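Local coordinates for protein 1-pyrroline-5-carboxylate dehydrogenase (PDB 1UZB) that probably catalyses the NAD(P)+-dependent oxidation of the semialdehyde in equilibrium with 1-pyrroline-5-carboxylate to glutamate, at residues 39-43 / 44-48; 31-34 / 35-38; 221-225 / 226-230. All blocks are in the same frame, centred on the assembly; numbering follows the deposited sequence.

Interaction 1 of 3, residues 39-43 / 44-48; sequences PLYIG and GEWVD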
# COMPACT_ATOMS: atom_id res chain seq x y z
N PRO A 39 47.12 16.62 7.01
CA PRO A 39 47.60 15.31 7.46
C PRO A 39 46.65 14.17 7.08
O PRO A 39 45.64 14.38 6.39
CB PRO A 39 47.68 15.47 8.98
CG PRO A 39 47.78 16.96 9.18
CD PRO A 39 46.81 17.48 8.16
N LEU A 40 46.99 12.96 7.51
CA LEU A 40 46.14 11.80 7.28
C LEU A 40 45.06 11.90 8.35
O LEU A 40 45.19 12.69 9.29
CB LEU A 40 46.92 10.50 7.51
CG LEU A 40 48.28 10.30 6.83
CD1 LEU A 40 48.90 8.97 7.29
CD2 LEU A 40 48.11 10.31 5.33
N TYR A 41 43.99 11.13 8.23
CA TYR A 41 42.94 11.13 9.24
C TYR A 41 42.74 9.66 9.61
O TYR A 41 42.23 8.87 8.81
CB TYR A 41 41.64 11.73 8.72
CG TYR A 41 40.59 11.94 9.79
CD1 TYR A 41 40.64 13.04 10.65
CD2 TYR A 41 39.54 11.03 9.95
CE1 TYR A 41 39.67 13.23 11.64
CE2 TYR A 41 38.57 11.21 10.94
CZ TYR A 41 38.64 12.31 11.77
OH TYR A 41 37.67 12.50 12.73
N ILE A 42 43.15 9.30 10.82
CA ILE A 42 43.05 7.93 11.29
C ILE A 42 42.50 7.89 12.71
O ILE A 42 42.95 8.64 13.57
CB ILE A 42 44.43 7.25 11.31
CG1 ILE A 42 45.06 7.29 9.91
CG2 ILE A 42 44.30 5.81 11.79
CD1 ILE A 42 46.50 6.83 9.86
N GLY A 43 41.53 7.02 12.95
CA GLY A 43 40.97 6.89 14.28
C GLY A 43 40.47 8.18 14.91
O GLY A 43 40.69 8.41 16.10
N GLY A 44 39.80 9.01 14.12
CA GLY A 44 39.25 10.25 14.65
C GLY A 44 40.19 11.42 14.86
O GLY A 44 39.78 12.44 15.41
N GLU A 45 41.43 11.29 14.41
CA GLU A 45 42.39 12.38 14.58
C GLU A 45 43.29 12.56 13.36
O GLU A 45 43.55 11.61 12.62
CB GLU A 45 43.26 12.14 15.82
CG GLU A 45 44.03 10.83 15.79
CD GLU A 45 44.95 10.66 16.99
OE1 GLU A 45 45.54 9.57 17.13
OE2 GLU A 45 45.08 11.61 17.79
N TRP A 46 43.76 13.78 13.16
CA TRP A 46 44.66 14.07 12.05
C TRP A 46 46.06 13.63 12.47
O TRP A 46 46.56 14.03 13.52
CB TRP A 46 44.64 15.56 11.72
CG TRP A 46 43.31 16.02 11.20
CD1 TRP A 46 42.29 16.58 11.92
CD2 TRP A 46 42.84 15.92 9.85
NE1 TRP A 46 41.22 16.83 11.10
CE2 TRP A 46 41.53 16.44 9.82
CE3 TRP A 46 43.41 15.44 8.65
CZ2 TRP A 46 40.77 16.49 8.65
CZ3 TRP A 46 42.65 15.50 7.48
CH2 TRP A 46 41.34 16.02 7.50
N VAL A 47 46.68 12.78 11.65
CA VAL A 47 48.00 12.25 11.92
C VAL A 47 48.95 12.61 10.79
O VAL A 47 48.69 12.28 9.63
CB VAL A 47 47.95 10.71 12.07
CG1 VAL A 47 49.31 10.18 12.49
CG2 VAL A 47 46.88 10.32 13.07
N ASP A 48 50.05 13.27 11.12
CA ASP A 48 51.02 13.68 10.11
C ASP A 48 52.09 12.60 9.92
O ASP A 48 52.21 11.67 10.71
CB ASP A 48 51.69 14.99 10.52
CG ASP A 48 52.03 15.87 9.34
OD1 ASP A 48 52.00 15.38 8.19
OD2 ASP A 48 52.33 17.06 9.56
O HOH W 1 45.39 7.94 14.82
O HOH W 2 43.33 7.92 16.39
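Tyr41 and Trp46 face each other across a tight antiparallel hairpin, a local contact at the surface where strand 36-42 turns back into the edge strand 45-47. They form its non-hydrogen-bonded pair and put their rings on the same face of the sheet. The contact is edge-to-face: the edge of Tyr41 approaches the indole face, CD1 lying 3.6 Å from Trp46 CE2, with the ring planes 66° apart. Tyr41 CB lies over the six-membered ring of Trp46 as a CH-pi contact; CG anti to the backbone N (chi1 -172°) sends the phenol on toward the turn, where it meets Gly44. Its OH is hydrogen-bonded to His224. At the edge of the indole, near its plane, Pro39 O lies 3.3 Å from Trp46 CE3, buried without a polar partner in the model. An alanine in place of Trp46 would probably leave the Tyr41 edge without its aromatic partner and open a gap beside Phe220 and Glu221 of helix 213-226.

Leu40 and Val47 exchange two backbone hydrogen bonds, both 2.8 Å between N and O; Ile42 and Glu45 exchange a second, longer pair. On the opposite face, Ile42 CB packs against Val47 CG2. There, one water lies within bonding distance of Ile42 O and Glu45 OE1, another of Gly43 O and the same carboxylate oxygen. Gly43 and Gly44 both have positive phi, and a CB on Gly44 would collide with Gly43 O. The arrangement is a beta hairpin with a two-residue loop, Gly43-Gly44, in a type I' turn, with a cross-strand aromatic pair beside it.

Interaction 2 of 3, residues 31-34 / 35-38; sequences REEF and GRHY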
# COMPACT_ATOMS: atom_id res chain seq x y z
N ARG A 31 42.75 30.27 -3.16
CA ARG A 31 44.04 30.62 -3.73
C ARG A 31 44.98 31.17 -2.66
O ARG A 31 46.18 30.88 -2.66
CB ARG A 31 43.86 31.66 -4.84
CG ARG A 31 45.17 32.12 -5.48
CD ARG A 31 45.83 31.01 -6.29
NE ARG A 31 47.11 31.43 -6.85
CZ ARG A 31 48.21 31.65 -6.14
NH1 ARG A 31 48.19 31.49 -4.82
NH2 ARG A 31 49.33 32.03 -6.74
N GLU A 32 44.44 31.98 -1.76
CA GLU A 32 45.23 32.57 -0.69
C GLU A 32 45.65 31.51 0.32
O GLU A 32 46.53 31.75 1.15
CB GLU A 32 44.42 33.68 -0.01
CG GLU A 32 44.22 34.90 -0.91
CD GLU A 32 43.12 35.84 -0.42
OE1 GLU A 32 42.94 36.90 -1.06
OE2 GLU A 32 42.44 35.52 0.57
N GLU A 33 45.04 30.34 0.22
CA GLU A 33 45.31 29.21 1.10
C GLU A 33 46.32 28.23 0.50
O GLU A 33 46.71 27.26 1.14
CB GLU A 33 43.99 28.49 1.40
CG GLU A 33 44.10 27.26 2.28
CD GLU A 33 42.76 26.59 2.50
OE1 GLU A 33 42.12 26.21 1.49
OE2 GLU A 33 42.34 26.46 3.67
N PHE A 34 46.74 28.49 -0.74
CA PHE A 34 47.71 27.63 -1.42
C PHE A 34 48.91 27.36 -0.52
O PHE A 34 49.44 28.26 0.13
CB PHE A 34 48.20 28.31 -2.71
CG PHE A 34 47.37 27.98 -3.93
CD1 PHE A 34 46.04 27.60 -3.83
CD2 PHE A 34 47.93 28.08 -5.20
CE1 PHE A 34 45.27 27.34 -4.97
CE2 PHE A 34 47.18 27.83 -6.35
CZ PHE A 34 45.84 27.46 -6.23
N GLY A 35 49.34 26.10 -0.48
CA GLY A 35 50.50 25.74 0.33
C GLY A 35 50.15 25.08 1.65
O GLY A 35 51.04 24.57 2.34
N ARG A 36 48.87 25.08 2.00
CA ARG A 36 48.42 24.48 3.25
C ARG A 36 48.74 22.99 3.29
O ARG A 36 48.74 22.32 2.26
CB ARG A 36 46.91 24.70 3.40
CG ARG A 36 46.32 24.12 4.68
CD ARG A 36 44.83 24.40 4.74
NE ARG A 36 44.18 23.74 5.87
CZ ARG A 36 42.87 23.72 6.07
NH1 ARG A 36 42.06 24.33 5.21
NH2 ARG A 36 42.36 23.10 7.13
N HIS A 37 49.02 22.48 4.49
CA HIS A 37 49.35 21.07 4.67
C HIS A 37 48.21 20.31 5.35
O HIS A 37 47.72 20.73 6.40
CB HIS A 37 50.62 20.92 5.51
CG HIS A 37 51.06 19.50 5.66
ND1 HIS A 37 51.58 18.77 4.62
CD2 HIS A 37 51.05 18.68 6.74
CE1 HIS A 37 51.86 17.55 5.04
NE2 HIS A 37 51.55 17.47 6.32
N TYR A 38 47.82 19.19 4.77
CA TYR A 38 46.74 18.37 5.33
C TYR A 38 47.26 16.99 5.72
O TYR A 38 47.78 16.26 4.89
CB TYR A 38 45.60 18.21 4.32
CG TYR A 38 45.11 19.51 3.71
CD1 TYR A 38 45.84 20.16 2.71
CD2 TYR A 38 43.91 20.08 4.13
CE1 TYR A 38 45.38 21.35 2.15
CE2 TYR A 38 43.45 21.28 3.57
CZ TYR A 38 44.19 21.90 2.58
OH TYR A 38 43.73 23.08 2.03
O HOH W 3 45.36 24.30 0.12
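Glu33 buries the most surface in this contact, followed by Gly35 and Phe34, its neighbours in a type II beta turn from Glu33 to Arg36. The Glu33 side chain and that of Arg36 both leave with CG anti to the backbone N and stay extended, which brings Arg36 NH1 to 2.6 Å from Glu33 OE2 in a salt bridge. The bond is bent, 137° at the hydrogen: OE2 is met from above the carboxylate plane, and the carboxylate and guanidinium planes are 46° apart. Arg36 N closes the turn by bonding to Glu33 O at 3.2 Å. Gly35 takes the third position with positive phi, where a CB would collide with Phe34 O. Phe34 keeps its CB 3.3 Å from Gly35 N, while its ring meets Tyr122 edge-to-face and packs on Val65. Tyr38 CE2 lies over one face of the Arg36 guanidinium, toward its rim.

Each charge has a second partner on helix 213-226: Glu33 OE1 pairs with Lys218 and Arg36 NH2 with Glu221. The turn carries the chain from helix 17-32 into strand 36-42, which pairs with strand 64-69, while Tyr38 packs against Val214 and Ala217 of helix 213-226.

Interaction 3 of 3, residues 221-225 / 226-230; sequences EIFHE and AGFPP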
# COMPACT_ATOMS: atom_id res chain seq x y z
N GLU A 221 37.40 16.94 6.56
CA GLU A 221 37.21 17.96 7.58
C GLU A 221 35.71 17.97 7.89
O GLU A 221 35.30 18.12 9.03
CB GLU A 221 37.62 19.34 7.08
CG GLU A 221 39.12 19.59 7.02
CD GLU A 221 39.44 21.01 6.61
OE1 GLU A 221 39.00 21.42 5.52
OE2 GLU A 221 40.12 21.71 7.38
N ILE A 222 34.90 17.80 6.85
CA ILE A 222 33.45 17.77 7.01
C ILE A 222 33.03 16.53 7.81
O ILE A 222 32.21 16.62 8.72
CB ILE A 222 32.74 17.79 5.64
CG1 ILE A 222 32.96 19.15 4.98
CG2 ILE A 222 31.25 17.53 5.82
CD1 ILE A 222 32.51 19.23 3.53
N PHE A 223 33.60 15.37 7.48
CA PHE A 223 33.25 14.16 8.22
C PHE A 223 33.61 14.32 9.70
O PHE A 223 32.85 13.91 10.59
CB PHE A 223 33.99 12.93 7.67
CG PHE A 223 33.59 12.52 6.27
CD1 PHE A 223 32.32 12.82 5.76
CD2 PHE A 223 34.47 11.79 5.49
CE1 PHE A 223 31.95 12.38 4.48
CE2 PHE A 223 34.10 11.35 4.22
CZ PHE A 223 32.84 11.65 3.71
N HIS A 224 34.76 14.93 9.97
CA HIS A 224 35.21 15.14 11.34
C HIS A 224 34.26 16.06 12.08
O HIS A 224 33.82 15.76 13.19
CB HIS A 224 36.62 15.74 11.36
CG HIS A 224 37.14 16.00 12.74
ND1 HIS A 224 37.47 15.00 13.62
CD2 HIS A 224 37.36 17.17 13.39
CE1 HIS A 224 37.88 15.53 14.76
NE2 HIS A 224 37.82 16.85 14.65
N GLU A 225 33.92 17.19 11.46
CA GLU A 225 33.02 18.14 12.09
C GLU A 225 31.64 17.53 12.33
O GLU A 225 31.00 17.80 13.35
CB GLU A 225 32.89 19.41 11.24
CG GLU A 225 31.96 20.45 11.84
CD GLU A 225 32.04 21.78 11.13
OE1 GLU A 225 31.20 22.66 11.44
OE2 GLU A 225 32.93 21.96 10.28
N ALA A 226 31.18 16.71 11.39
CA ALA A 226 29.87 16.06 11.51
C ALA A 226 29.82 15.16 12.74
O ALA A 226 28.76 14.98 13.34
CB ALA A 226 29.57 15.24 10.26
N GLY A 227 30.95 14.57 13.10
CA GLY A 227 30.99 13.74 14.28
C GLY A 227 31.03 12.23 14.10
O GLY A 227 30.63 11.50 15.00
N PHE A 228 31.49 11.75 12.95
CA PHE A 228 31.58 10.31 12.76
C PHE A 228 32.52 9.78 13.84
O PHE A 228 33.59 10.35 14.09
CB PHE A 228 32.14 9.98 11.37
CG PHE A 228 31.12 10.07 10.27
CD1 PHE A 228 30.23 9.03 10.04
CD2 PHE A 228 31.03 11.21 9.49
CE1 PHE A 228 29.27 9.12 9.05
CE2 PHE A 228 30.07 11.32 8.49
CZ PHE A 228 29.18 10.27 8.27
N PRO A 229 32.13 8.69 14.52
CA PRO A 229 32.97 8.12 15.58
C PRO A 229 34.36 7.75 15.07
O PRO A 229 34.55 7.44 13.90
CB PRO A 229 32.18 6.89 16.02
CG PRO A 229 30.76 7.30 15.77
CD PRO A 229 30.84 7.99 14.43
N PRO A 230 35.36 7.79 15.97
CA PRO A 230 36.73 7.45 15.57
C PRO A 230 36.82 6.10 14.87
O PRO A 230 36.25 5.11 15.34
CB PRO A 230 37.49 7.47 16.89
CG PRO A 230 36.75 8.51 17.68
CD PRO A 230 35.31 8.17 17.39
O HOH W 4 33.85 13.08 13.23
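Phe223 and Gly227 meet where helix 213-226 ends, Gly227 N donating to Phe223 O at 3.2 Å and, weakly, to His224 O. Phe228 N adds a weak but nearly straight bond to the same Phe223 oxygen, 3.5 Å long. The two weak bonds, Phe228 N to Phe223 O and Gly227 N to His224 O, make a Schellman motif, with Gly227 at phi 105°, where a CB would be jammed against the Ala226 carbonyl oxygen. Ala226 N makes an ordinary helical i to i-4 bond to Ile222 O.

Beyond the cap, the Phe228 side chain folds back along the helix end. CG anti to its carbonyl carbon (chi1 -79°) brings the ring edge to Phe223 O, which lies near the ring plane, 3.4 Å from Phe228 CD2. Phe228 CE2 then meets Phe223 CD1 at 3.8 Å, the ring planes 82° apart. A water lies within bonding distance of both His224 O and Phe228 O.

Farther out, Phe223 packs on Ile194 and Val195 and Phe228 on Val198, all on helix 188-199. Leu108 of helix 95-111 covers Ala226. Glu225, in the last helical turn, packs against Arg452 of a second subunit; the chain then runs through the loop to strand 233-235.

Along the chain the order is interaction 2, interaction 1, then, far later, interaction 3. The first two share strand 36-42, their centres about 18 Å apart, and are tied by a probable hydrogen bond between Asp48 OD1 and His37 NE2. Interaction 3 ends helix 213-226, which lies against that strand's sheet; its centre is about 11 Å from that of interaction 1 and about 21 Å from that of interaction 2. Polar side-chain links join it to both, and packing adds to the link with interaction 1: Trp46 rests on Glu221, and Gly43 O lies against Pro230 CB. The N-terminal turn and hairpin are thus joined to one helix from a distant part of the sequence.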